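Local coordinates for type 3A cellulose-binding domain protein (Clostridium thermocellum, PDB 4B9P) that binds cellulose as the extracellular family 3 carbohydrate-binding module of an anti-sigma factor, and probably senses biomass so that the sigma factor SigI2 can be released, at residues Ser138-Asn141 with Ser142-Asp145. Sequence-based numbering, arbitrary orientation.
Sequences SFNN and SSSD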
ATOM      1  N   SER A 138       5.813  -2.236   7.272  1.00 16.04           N
ATOM      2  CA  SER A 138       5.817  -1.055   6.416  1.00 16.35           C
ATOM      3  C   SER A 138       5.447   0.242   7.110  1.00 16.12           C
ATOM      4  O   SER A 138       5.548   1.293   6.488  1.00 17.15           O
ATOM      5  CB  SER A 138       4.888  -1.270   5.212  1.00 16.13           C
ATOM      6  OG  SER A 138       5.347  -2.329   4.389  1.00 16.98           O
ATOM      7  N   PHE A 139       5.008   0.179   8.372  1.00 16.76           N
ATOM      8  CA  PHE A 139       4.531   1.377   9.073  1.00 17.16           C
ATOM      9  C   PHE A 139       5.627   2.402   9.364  1.00 16.32           C
ATOM     10  O   PHE A 139       6.731   2.041   9.771  1.00 18.11           O
ATOM     11  CB  PHE A 139       3.883   0.912  10.384  1.00 17.43           C
ATOM     12  CG  PHE A 139       3.360   2.006  11.261  1.00 16.71           C
ATOM     13  CD1 PHE A 139       2.339   2.862  10.811  1.00 17.35           C
ATOM     14  CD2 PHE A 139       3.839   2.140  12.554  1.00 17.89           C
ATOM     15  CE1 PHE A 139       1.818   3.856  11.643  1.00 17.64           C
ATOM     16  CE2 PHE A 139       3.301   3.108  13.401  1.00 18.26           C
ATOM     17  CZ  PHE A 139       2.286   3.968  12.930  1.00 17.79           C
ATOM     18  N   ASN A 140       5.297   3.671   9.174  1.00 16.51           N
ATOM     19  CA  ASN A 140       6.157   4.791   9.514  1.00 16.94           C
ATOM     20  C   ASN A 140       5.464   5.602  10.602  1.00 17.81           C
ATOM     21  O   ASN A 140       4.468   6.246  10.349  1.00 17.76           O
ATOM     22  CB  ASN A 140       6.337   5.631   8.230  1.00 17.74           C
ATOM     23  CG  ASN A 140       7.186   6.864   8.436  1.00 18.35           C
ATOM     24  OD1 ASN A 140       7.387   7.355   9.565  1.00 19.25           O
ATOM     25  ND2 ASN A 140       7.686   7.404   7.325  1.00 20.26           N
ATOM     26  N   ASN A 141       5.980   5.529  11.814  1.00 19.21           N
ATOM     27  CA  ASN A 141       5.323   6.178  12.932  1.00 20.02           C
ATOM     28  C   ASN A 141       5.520   7.670  13.063  1.00 20.71           C
ATOM     29  O   ASN A 141       4.971   8.274  14.007  1.00 23.48           O
ATOM     30  CB  ASN A 141       5.643   5.481  14.275  1.00 24.17           C
ATOM     31  CG  ASN A 141       7.064   5.691  14.747  1.00 28.16           C
ATOM     32  OD1 ASN A 141       7.811   6.510  14.225  1.00 27.68           O
ATOM     33  ND2 ASN A 141       7.439   4.929  15.757  1.00 34.87           N
ATOM     34  N   SER A 142       6.265   8.274  12.142  0.63 19.64           N
ATOM     35  CA  SER A 142       6.673   9.649  12.352  0.63 21.68           C
ATOM     36  C   SER A 142       6.239  10.605  11.257  0.63 20.89           C
ATOM     37  O   SER A 142       5.680  11.666  11.539  0.63 23.48           O
ATOM     38  CB  SER A 142       8.193   9.705  12.520  0.63 24.76           C
ATOM     39  OG  SER A 142       8.671  11.028  12.687  0.63 27.93           O
ATOM     40  N   SER A 143       6.524  10.252  10.009  1.00 18.90           N
ATOM     41  CA  SER A 143       6.352  11.229   8.939  1.00 18.36           C
ATOM     42  C   SER A 143       4.919  11.658   8.751  1.00 18.85           C
ATOM     43  O   SER A 143       4.004  10.834   8.680  1.00 19.12           O
ATOM     44  CB  SER A 143       6.864  10.677   7.620  1.00 19.06           C
ATOM     45  OG  SER A 143       8.193  10.218   7.763  1.00 19.84           O
ATOM     46  N   SER A 144       4.707  12.960   8.598  1.00 19.62           N
ATOM     47  CA  SER A 144       3.362  13.505   8.431  1.00 20.92           C
ATOM     48  C   SER A 144       3.079  13.895   6.990  1.00 20.12           C
ATOM     49  O   SER A 144       2.010  14.457   6.688  1.00 24.15           O
ATOM     50  CB  SER A 144       3.148  14.693   9.356  1.00 26.01           C
ATOM     51  OG  SER A 144       4.061  15.734   9.043  1.00 30.55           O
ATOM     52  N   ASP A 145       4.029  13.600   6.102  1.00 20.14           N
ATOM     53  CA  ASP A 145       3.842  13.807   4.667  1.00 20.51           C
ATOM     54  C   ASP A 145       4.800  12.855   3.952  1.00 18.63           C
ATOM     55  O   ASP A 145       5.620  12.189   4.599  1.00 19.24           O
ATOM     56  CB  ASP A 145       4.103  15.273   4.304  1.00 23.48           C
ATOM     57  CG  ASP A 145       3.458  15.689   2.991  1.00 26.66           C
ATOM     58  OD1 ASP A 145       2.931  14.867   2.216  1.00 27.05           O
ATOM     59  OD2 ASP A 145       3.504  16.893   2.713  1.00 32.54           O
TER
HETATM   60  O   HOH W   1       4.213   8.134   8.293  1.00 17.66           O
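The backbone bends tightly between N140 and S143, bringing N140 CA and S143 CA to 6.5 Å without forming a regular helix or strand. One water bridges the two carbonyls, donating to N140 O at 2.8 Å and to S143 O at 2.7 Å.

The turn is organised by the side chain of N140. Its CG is anti to the backbone N (chi1 178°), which carries the amide forward over the following residues. N140 OD1 then accepts from S142 N at 3.0 Å, the bond that defines an Asx turn, and the same oxygen, N140 OD1, also takes the next N-H, that of S143 N, at 3.1 Å. The S143 bond is nearly straight, with an N-H...O angle of 173°, yet its donor stands 49° out of the carbonyl plane; the S142 donor is only modestly tilted and arrives from the same face. One oxygen thus gathers two successive backbone N-H groups.

The other end of the amide is also used: N140 ND2 donates to S143 OG at 2.9 Å, with the hydroxyl somewhat out of the amide plane. The first torsion of S143 places its OG on the same side as S143 N, and the residue offers its N-H to OD1 and its hydroxyl to ND2. With OD1 and ND2 both engaged, rotation of the amide is restricted.

F139 precedes the turn, and N141 N lies 3.9 Å above one face of the F139 ring, displaced from the centre. This loop runs from strand 131-132, near the calcium site, to edge strand 147-148 of the CBM3 β-sandwich. F139 packs on Y46 of strand 42-48 in one sheet, whereas N140 N is hydrogen-bonded to N13 OD1 of strand 7-13 in the other.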